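PDB 3KTS: glycerol uptake operon antiterminator regulatory protein from Listeria monocytogenes str. 4b, which probably regulates expression of the glycerol uptake operon by transcription antitermination in response to glycerol-3-phosphate, using a TIM-barrel-type fold. Local coordinates for residues V40-K48 with F76-D84; K68-F76 with R90-H100. One frame throughout, in Å; residues are numbered along the deposited sequence.

How the contacts relate
Contacts 1 and 2 both use helix 71-81, packing it against the helix that precedes it (43-52) and the one that follows it (91-99), so they join three consecutive helices of the outer layer of a TIM-barrel-type fold. Their centres lie about 14 Å apart and their segments share F76, which makes its contact in contact 1. The first turns of helix 71-81 serve contact 2, its last turns contact 1. The two also touch directly: C78 CB is 3.6 Å from H100 CG, and T79 CG2 is 3.8 Å from H100 CE1. Contact 1 is mainly apolar, side chains also resting against carbonyls near the end of helix 71-81; contact 2 adds charged and hydrogen-bonded groups to an isoleucine-alanine centre.

Contact 1. Residues V40-K48 with F76-D84; sequences VAQLKALVK and FLCTEICPD
I81 is the side chain on which the contact between 40-48 and 76-84 turns, its CG1-CD1 arm meeting L43 and K44, its CG2 methyl V47. Its CG1 lies 3.8 Å from L43 CG, the two side chains crossing at about a right angle, while CD1 reaches the base of K44, 3.7 Å from K44 CB. On its other branch, I81 CG2 meets V47 CG2 at 3.8 Å, again with the side chains crosswise. L43 is shared, because its CD2 methyl also touches L77 CD2. At one end of the patch V40 CG2 approaches F76 CE1 at 4.0 Å.

The other methyl of V47 works differently. With CG1 anti to the backbone N (chi1 176°), it extends to the turn after helix 71-81 and rests 3.5 Å from C82 O, with P83 beside it. K48, bent at chi2 (-56°) and again at chi3, brings CE to 3.4 Å from I81 O, whereas the distal chain of K44 passes E80 O and then leads away.

Behind this shell, helix 71-81 finishes in a wider pi-type turn at 77-81, after which C82 leaves helical geometry with positive phi. The carbonyl of C82 accepts a hydrogen bond from Q51, farther along helix 43-52, and the same amide also binds the D84 carboxylate. V64 packs on V40 and L43, and L59 on L77 and P83, placing the interface over strands 56-60 and 64-65.

No hydrogen bond joins the segments directly. The axes of 43-48 and 76-81 cross at 69°, and the contact is mainly apolar packing, with aliphatic parts of V47, K44 and K48 against carbonyls near the end of helix 71-81. The K48 ammonium, close to I81 O, would probably interact favourably with the partial negative charge at that C-terminal end.

Contact 2. Residues K68-F76 with R90-H100; sequences KNDDYAIDF and RGNAIMKAKQH
D75 OD1 accepts the only hydrogen bond between 68-76 and 90-100, 2.7 Å from H100 NE2 with an N-H...O angle of 143°. The oxygen is met nearly along its C-O axis but lies somewhat out of the imidazole plane, and the carboxylate and ring planes stand 69° apart. K96 comes to the same carboxylate: its CE lies 3.3 Å from D75 OD1, and its NZ makes a long salt bridge of 3.9 Å to D75 OD2. A bend at chi2 carries the K96 chain past I74 and D71 toward D75.

Beneath these charges I74 fills the centre, its CG1 3.7 Å from A93 CB and its CG2 3.8 Å from K96 CB. At the N-terminal end the R90 guanidinium presents one face to the N69 backbone, with the D70 carboxylate nearby but well out of its plane; N69 ND2 is hydrogen-bonded to D62.

The axes of 71-76 and 91-99 run 40° apart, and their helices are consecutive, linked through strand 85-88 in the repeating beta-alpha order of the barrel. A93 and A97 pack down on that strand, and I94 reaches the neighbouring strand 103-109.

Contact 1. Residues V40-K48 with F76-D84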
loop_
_atom_site.group_PDB
_atom_site.type_symbol
_atom_site.label_atom_id
_atom_site.label_comp_id
_atom_site.label_asym_id
_atom_site.label_seq_id
_atom_site.Cartn_x
_atom_site.Cartn_y
_atom_site.Cartn_z
ATOM N N VAL A 40 -17.140 -2.315 5.723
ATOM C CA VAL A 40 -16.924 -3.350 6.746
ATOM C C VAL A 40 -17.916 -4.529 6.639
ATOM O O VAL A 40 -17.596 -5.656 7.017
ATOM C CB VAL A 40 -16.881 -2.720 8.178
ATOM C CG1 VAL A 40 -18.249 -2.214 8.616
ATOM C CG2 VAL A 40 -16.284 -3.686 9.201
ATOM N N ALA A 41 -19.095 -4.259 6.076
ATOM C CA ALA A 41 -20.136 -5.262 5.876
ATOM C C ALA A 41 -19.728 -6.286 4.823
ATOM O O ALA A 41 -19.854 -7.493 5.038
ATOM C CB ALA A 41 -21.438 -4.589 5.482
ATOM N N GLN A 42 -19.218 -5.797 3.698
ATOM C CA GLN A 42 -18.847 -6.657 2.580
ATOM C C GLN A 42 -17.385 -7.107 2.625
ATOM O O GLN A 42 -16.935 -7.825 1.734
ATOM C CB GLN A 42 -19.123 -5.939 1.257
ATOM C CG GLN A 42 -20.594 -5.675 0.966
ATOM C CD GLN A 42 -20.799 -4.404 0.162
ATOM O OE1 GLN A 42 -20.424 -3.315 0.600
ATOM N NE2 GLN A 42 -21.397 -4.536 -1.016
ATOM N N LEU A 43 -16.665 -6.718 3.676
ATOM C CA LEU A 43 -15.201 -6.820 3.710
ATOM C C LEU A 43 -14.595 -8.230 3.608
ATOM O O LEU A 43 -13.743 -8.467 2.750
ATOM C CB LEU A 43 -14.630 -6.065 4.916
ATOM C CG LEU A 43 -13.116 -5.852 4.884
ATOM C CD1 LEU A 43 -12.690 -5.105 3.633
ATOM C CD2 LEU A 43 -12.650 -5.130 6.134
ATOM N N LYS A 44 -15.028 -9.139 4.484
ATOM C CA LYS A 44 -14.498 -10.510 4.546
ATOM C C LYS A 44 -14.664 -11.257 3.223
ATOM O O LYS A 44 -13.751 -11.963 2.786
ATOM C CB LYS A 44 -15.153 -11.280 5.704
ATOM C CG LYS A 44 -14.907 -12.790 5.742
ATOM C CD LYS A 44 -15.305 -13.372 7.104
ATOM C CE LYS A 44 -16.365 -14.478 6.991
ATOM N NZ LYS A 44 -15.899 -15.720 6.306
ATOM N N ALA A 45 -15.822 -11.075 2.590
ATOM C CA ALA A 45 -16.127 -11.683 1.298
ATOM C C ALA A 45 -15.197 -11.173 0.200
ATOM O O ALA A 45 -14.621 -11.972 -0.539
ATOM C CB ALA A 45 -17.582 -11.432 0.927
ATOM N N LEU A 46 -15.040 -9.850 0.123
ATOM C CA LEU A 46 -14.204 -9.192 -0.890
ATOM C C LEU A 46 -12.730 -9.576 -0.828
ATOM O O LEU A 46 -12.055 -9.604 -1.855
ATOM C CB LEU A 46 -14.318 -7.674 -0.784
ATOM C CG LEU A 46 -15.656 -7.012 -1.093
ATOM C CD1 LEU A 46 -15.516 -5.495 -1.112
ATOM C CD2 LEU A 46 -16.221 -7.532 -2.395
ATOM N N VAL A 47 -12.231 -9.850 0.375
ATOM C CA VAL A 47 -10.853 -10.302 0.551
ATOM C C VAL A 47 -10.718 -11.771 0.126
ATOM O O VAL A 47 -9.789 -12.131 -0.609
ATOM C CB VAL A 47 -10.346 -10.063 2.004
ATOM C CG1 VAL A 47 -8.938 -10.634 2.209
ATOM C CG2 VAL A 47 -10.360 -8.573 2.331
ATOM N N LYS A 48 -11.658 -12.607 0.566
ATOM C CA LYS A 48 -11.626 -14.033 0.236
ATOM C C LYS A 48 -11.899 -14.291 -1.240
ATOM O O LYS A 48 -11.341 -15.229 -1.808
ATOM C CB LYS A 48 -12.573 -14.844 1.127
ATOM C CG LYS A 48 -12.181 -14.861 2.610
ATOM C CD LYS A 48 -10.761 -15.376 2.834
ATOM C CE LYS A 48 -10.113 -14.736 4.054
ATOM N NZ LYS A 48 -10.670 -15.247 5.335
ATOM N N PHE A 76 -9.182 -7.223 14.317
ATOM C CA PHE A 76 -10.238 -7.726 13.432
ATOM C C PHE A 76 -9.741 -8.006 12.018
ATOM O O PHE A 76 -10.092 -9.025 11.422
ATOM C CB PHE A 76 -11.380 -6.710 13.402
ATOM C CG PHE A 76 -12.488 -7.031 12.433
ATOM C CD1 PHE A 76 -12.724 -6.203 11.337
ATOM C CD2 PHE A 76 -13.317 -8.128 12.632
ATOM C CE1 PHE A 76 -13.753 -6.472 10.448
ATOM C CE2 PHE A 76 -14.346 -8.411 11.745
ATOM C CZ PHE A 76 -14.573 -7.574 10.657
ATOM N N LEU A 77 -8.914 -7.105 11.497
ATOM C CA LEU A 77 -8.366 -7.249 10.154
ATOM C C LEU A 77 -7.401 -8.411 10.063
ATOM O O LEU A 77 -7.344 -9.085 9.040
ATOM C CB LEU A 77 -7.665 -5.967 9.708
ATOM C CG LEU A 77 -8.506 -4.701 9.549
ATOM C CD1 LEU A 77 -7.639 -3.595 8.996
ATOM C CD2 LEU A 77 -9.715 -4.937 8.657
ATOM N N CYS A 78 -6.662 -8.648 11.142
ATOM C CA CYS A 78 -5.622 -9.673 11.164
ATOM C C CYS A 78 -6.136 -11.065 11.505
ATOM O O CYS A 78 -5.642 -12.057 10.967
ATOM C CB CYS A 78 -4.529 -9.283 12.151
ATOM S SG CYS A 78 -3.629 -7.786 11.702
ATOM N N THR A 79 -7.116 -11.135 12.402
ATOM C CA THR A 79 -7.660 -12.414 12.858
ATOM C C THR A 79 -8.889 -12.870 12.068
ATOM O O THR A 79 -9.073 -14.068 11.863
ATOM C CB THR A 79 -8.001 -12.410 14.377
ATOM O OG1 THR A 79 -8.988 -11.405 14.655
ATOM C CG2 THR A 79 -6.754 -12.156 15.226
ATOM N N GLU A 80 -9.719 -11.931 11.618
ATOM C CA GLU A 80 -10.987 -12.299 10.971
ATOM C C GLU A 80 -11.170 -11.909 9.507
ATOM O O GLU A 80 -12.036 -12.467 8.835
ATOM C CB GLU A 80 -12.189 -11.831 11.801
ATOM C CG GLU A 80 -12.556 -12.786 12.933
ATOM C CD GLU A 80 -14.055 -13.065 13.024
ATOM O OE1 GLU A 80 -14.430 -14.081 13.651
ATOM O OE2 GLU A 80 -14.858 -12.282 12.466
ATOM N N ILE A 81 -10.390 -10.958 9.002
ATOM C CA ILE A 81 -10.492 -10.595 7.579
ATOM C C ILE A 81 -9.333 -11.186 6.782
ATOM O O ILE A 81 -9.549 -11.801 5.734
ATOM C CB ILE A 81 -10.710 -9.060 7.359
ATOM C CG1 ILE A 81 -12.183 -8.752 7.090
ATOM C CG2 ILE A 81 -9.999 -8.548 6.126
ATOM C CD1 ILE A 81 -13.165 -9.280 8.093
ATOM N N CYS A 82 -8.124 -11.021 7.322
ATOM C CA CYS A 82 -6.876 -11.580 6.780
ATOM C C CYS A 82 -6.546 -11.211 5.331
ATOM O O CYS A 82 -6.613 -12.071 4.445
ATOM C CB CYS A 82 -6.842 -13.102 6.955
ATOM S SG CYS A 82 -7.371 -13.656 8.574
ATOM N N PRO A 83 -6.194 -9.932 5.075
ATOM C CA PRO A 83 -5.539 -9.685 3.797
ATOM C C PRO A 83 -4.096 -10.155 3.873
ATOM O O PRO A 83 -3.679 -10.704 4.887
ATOM C CB PRO A 83 -5.606 -8.166 3.662
ATOM C CG PRO A 83 -5.635 -7.666 5.055
ATOM C CD PRO A 83 -6.393 -8.686 5.840
ATOM N N ASP A 84 -3.333 -9.947 2.812
ATOM C CA ASP A 84 -1.939 -10.362 2.812
ATOM C C ASP A 84 -1.023 -9.280 3.381
ATOM O O ASP A 84 0.136 -9.540 3.720
ATOM C CB ASP A 84 -1.532 -10.789 1.408
ATOM C CG ASP A 84 -2.374 -11.950 0.902
ATOM O OD1 ASP A 84 -1.883 -13.095 0.941
ATOM O OD2 ASP A 84 -3.536 -11.723 0.500
#

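Contact 2. Residues K68-F76 with R90-H100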
loop_
_atom_site.group_PDB
_atom_site.type_symbol
_atom_site.label_atom_id
_atom_site.label_comp_id
_atom_site.label_asym_id
_atom_site.label_seq_id
_atom_site.Cartn_x
_atom_site.Cartn_y
_atom_site.Cartn_z
ATOM N N LYS A 68 -13.136 1.713 12.637
ATOM C CA LYS A 68 -12.047 2.598 13.068
ATOM C C LYS A 68 -10.687 2.027 12.644
ATOM O O LYS A 68 -10.620 1.012 11.957
ATOM C CB LYS A 68 -12.063 2.809 14.594
ATOM C CG LYS A 68 -13.438 2.865 15.261
ATOM C CD LYS A 68 -13.464 3.893 16.368
ATOM C CE LYS A 68 -14.594 3.668 17.368
ATOM N NZ LYS A 68 -14.135 2.864 18.551
ATOM N N ASN A 69 -9.606 2.704 13.017
ATOM C CA ASN A 69 -8.266 2.131 12.877
ATOM C C ASN A 69 -7.603 1.889 14.242
ATOM O O ASN A 69 -6.376 1.893 14.365
ATOM C CB ASN A 69 -7.384 2.943 11.916
ATOM C CG ASN A 69 -7.390 4.441 12.206
ATOM O OD1 ASN A 69 -7.740 4.891 13.296
ATOM N ND2 ASN A 69 -6.988 5.218 11.215
ATOM N N ASP A 70 -8.462 1.686 15.248
ATOM C CA ASP A 70 -8.146 1.177 16.590
ATOM C C ASP A 70 -7.301 -0.082 16.572
ATOM O O ASP A 70 -7.269 -0.802 15.572
ATOM C CB ASP A 70 -9.455 0.760 17.282
ATOM C CG ASP A 70 -9.996 1.805 18.223
ATOM O OD1 ASP A 70 -11.038 1.521 18.851
ATOM O OD2 ASP A 70 -9.403 2.896 18.345
ATOM N N ASP A 71 -6.670 -0.379 17.706
ATOM C CA ASP A 71 -6.046 -1.680 17.913
ATOM C C ASP A 71 -7.050 -2.816 17.724
ATOM O O ASP A 71 -6.732 -3.806 17.069
ATOM C CB ASP A 71 -5.407 -1.760 19.297
ATOM C CG ASP A 71 -4.155 -0.911 19.413
ATOM O OD1 ASP A 71 -3.680 -0.390 18.376
ATOM O OD2 ASP A 71 -3.646 -0.771 20.549
ATOM N N TYR A 72 -8.260 -2.653 18.265
ATOM C CA TYR A 72 -9.330 -3.645 18.129
ATOM C C TYR A 72 -9.725 -3.860 16.675
ATOM O O TYR A 72 -10.058 -4.985 16.269
ATOM C CB TYR A 72 -10.585 -3.218 18.879
ATOM C CG TYR A 72 -10.372 -2.654 20.255
ATOM C CD1 TYR A 72 -10.359 -1.280 20.463
ATOM C CD2 TYR A 72 -10.220 -3.491 21.357
ATOM C CE1 TYR A 72 -10.185 -0.752 21.725
ATOM C CE2 TYR A 72 -10.047 -2.970 22.631
ATOM C CZ TYR A 72 -10.028 -1.600 22.803
ATOM O OH TYR A 72 -9.856 -1.063 24.056
ATOM N N ALA A 73 -9.707 -2.770 15.910
ATOM C CA ALA A 73 -10.026 -2.805 14.491
ATOM C C ALA A 73 -8.936 -3.500 13.685
ATOM O O ALA A 73 -9.230 -4.179 12.703
ATOM C CB ALA A 73 -10.249 -1.414 13.977
ATOM N N ILE A 74 -7.687 -3.336 14.111
ATOM C CA ILE A 74 -6.561 -3.970 13.429
ATOM C C ILE A 74 -6.533 -5.455 13.765
ATOM O O ILE A 74 -6.297 -6.287 12.885
ATOM C CB ILE A 74 -5.219 -3.251 13.739
ATOM C CG1 ILE A 74 -5.268 -1.802 13.236
ATOM C CG2 ILE A 74 -4.025 -3.972 13.111
ATOM C CD1 ILE A 74 -5.846 -1.614 11.821
ATOM N N ASP A 75 -6.822 -5.769 15.030
ATOM C CA ASP A 75 -7.056 -7.144 15.494
ATOM C C ASP A 75 -8.060 -7.884 14.609
ATOM O O ASP A 75 -7.802 -9.008 14.193
ATOM C CB ASP A 75 -7.537 -7.146 16.951
ATOM C CG ASP A 75 -6.406 -6.933 17.940
ATOM O OD1 ASP A 75 -5.305 -7.465 17.688
ATOM O OD2 ASP A 75 -6.617 -6.246 18.970
ATOM N N PHE A 76 -9.182 -7.223 14.317
ATOM C CA PHE A 76 -10.238 -7.726 13.432
ATOM C C PHE A 76 -9.741 -8.006 12.018
ATOM O O PHE A 76 -10.092 -9.025 11.422
ATOM C CB PHE A 76 -11.380 -6.710 13.402
ATOM C CG PHE A 76 -12.488 -7.031 12.433
ATOM C CD1 PHE A 76 -12.724 -6.203 11.337
ATOM C CD2 PHE A 76 -13.317 -8.128 12.632
ATOM C CE1 PHE A 76 -13.753 -6.472 10.448
ATOM C CE2 PHE A 76 -14.346 -8.411 11.745
ATOM C CZ PHE A 76 -14.573 -7.574 10.657
ATOM N N ARG A 90 -1.610 5.556 10.478
ATOM C CA ARG A 90 -1.519 5.554 11.919
ATOM C C ARG A 90 -0.361 4.664 12.346
ATOM O O ARG A 90 -0.197 3.566 11.816
ATOM C CB ARG A 90 -2.819 4.987 12.484
ATOM C CG ARG A 90 -3.364 5.682 13.718
ATOM C CD ARG A 90 -4.094 4.684 14.594
ATOM N NE ARG A 90 -5.090 5.322 15.447
ATOM C CZ ARG A 90 -5.416 4.904 16.666
ATOM N NH1 ARG A 90 -6.343 5.552 17.363
ATOM N NH2 ARG A 90 -4.809 3.845 17.196
ATOM N N GLY A 91 0.429 5.131 13.310
ATOM C CA GLY A 91 1.585 4.377 13.803
ATOM C C GLY A 91 1.204 3.170 14.636
ATOM O O GLY A 91 1.822 2.101 14.523
ATOM N N ASN A 92 0.175 3.342 15.463
ATOM C CA ASN A 92 -0.336 2.285 16.334
ATOM C C ASN A 92 -0.831 1.065 15.562
ATOM O O ASN A 92 -0.748 -0.064 16.046
ATOM C CB ASN A 92 -1.461 2.830 17.212
ATOM C CG ASN A 92 -1.067 4.105 17.938
ATOM O OD1 ASN A 92 -1.545 5.200 17.614
ATOM N ND2 ASN A 92 -0.176 3.973 18.914
ATOM N N ALA A 93 -1.336 1.303 14.358
ATOM C CA ALA A 93 -1.804 0.229 13.495
ATOM C C ALA A 93 -0.644 -0.560 12.894
ATOM O O ALA A 93 -0.753 -1.769 12.697
ATOM C CB ALA A 93 -2.695 0.780 12.409
ATOM N N ILE A 94 0.459 0.128 12.607
ATOM C CA ILE A 94 1.665 -0.513 12.089
ATOM C C ILE A 94 2.298 -1.389 13.174
ATOM O O ILE A 94 2.765 -2.494 12.887
ATOM C CB ILE A 94 2.682 0.540 11.556
ATOM C CG1 ILE A 94 2.066 1.380 10.426
ATOM C CG2 ILE A 94 3.987 -0.118 11.097
ATOM C CD1 ILE A 94 1.715 0.606 9.159
ATOM N N MET A 95 2.279 -0.892 14.414
ATOM C CA MET A 95 2.771 -1.637 15.578
ATOM C C MET A 95 1.942 -2.894 15.814
ATOM O O MET A 95 2.492 -3.971 16.015
ATOM C CB MET A 95 2.788 -0.759 16.843
ATOM C CG MET A 95 3.743 0.425 16.761
ATOM S SD MET A 95 4.074 1.361 18.282
ATOM C CE MET A 95 2.446 1.792 18.896
ATOM N N LYS A 96 0.622 -2.747 15.757
ATOM C CA LYS A 96 -0.295 -3.855 15.981
ATOM C C LYS A 96 -0.195 -4.933 14.904
ATOM O O LYS A 96 -0.191 -6.125 15.227
ATOM C CB LYS A 96 -1.739 -3.359 16.101
ATOM C CG LYS A 96 -2.661 -4.336 16.819
ATOM C CD LYS A 96 -2.347 -4.393 18.312
ATOM C CE LYS A 96 -2.862 -5.669 18.939
ATOM N NZ LYS A 96 -3.047 -5.534 20.407
ATOM N N ALA A 97 -0.105 -4.514 13.640
ATOM C CA ALA A 97 -0.019 -5.453 12.519
ATOM C C ALA A 97 1.247 -6.292 12.606
ATOM O O ALA A 97 1.239 -7.480 12.287
ATOM C CB ALA A 97 -0.074 -4.720 11.201
ATOM N N LYS A 98 2.324 -5.666 13.069
ATOM C CA LYS A 98 3.592 -6.353 13.285
ATOM C C LYS A 98 3.530 -7.419 14.378
ATOM O O LYS A 98 4.279 -8.389 14.326
ATOM C CB LYS A 98 4.701 -5.345 13.573
ATOM C CG LYS A 98 5.299 -4.721 12.310
ATOM C CD LYS A 98 6.258 -3.589 12.642
ATOM C CE LYS A 98 7.568 -4.099 13.208
ATOM N NZ LYS A 98 8.342 -2.984 13.800
ATOM N N GLN A 99 2.634 -7.247 15.351
ATOM C CA GLN A 99 2.427 -8.258 16.392
ATOM C C GLN A 99 1.779 -9.507 15.805
ATOM O O GLN A 99 2.087 -10.622 16.220
ATOM C CB GLN A 99 1.573 -7.722 17.547
ATOM C CG GLN A 99 2.133 -6.488 18.221
ATOM C CD GLN A 99 1.566 -6.249 19.614
ATOM O OE1 GLN A 99 0.354 -6.134 19.800
ATOM N NE2 GLN A 99 2.454 -6.155 20.598
ATOM N N HIS A 100 0.896 -9.306 14.828
ATOM C CA HIS A 100 0.186 -10.396 14.168
ATOM C C HIS A 100 0.951 -10.927 12.971
ATOM O O HIS A 100 0.390 -11.680 12.168
ATOM C CB HIS A 100 -1.186 -9.928 13.689
ATOM C CG HIS A 100 -2.144 -9.625 14.794
ATOM N ND1 HIS A 100 -3.010 -10.567 15.306
ATOM C CD2 HIS A 100 -2.382 -8.483 15.477
ATOM C CE1 HIS A 100 -3.739 -10.019 16.261
ATOM N NE2 HIS A 100 -3.379 -8.754 16.385
#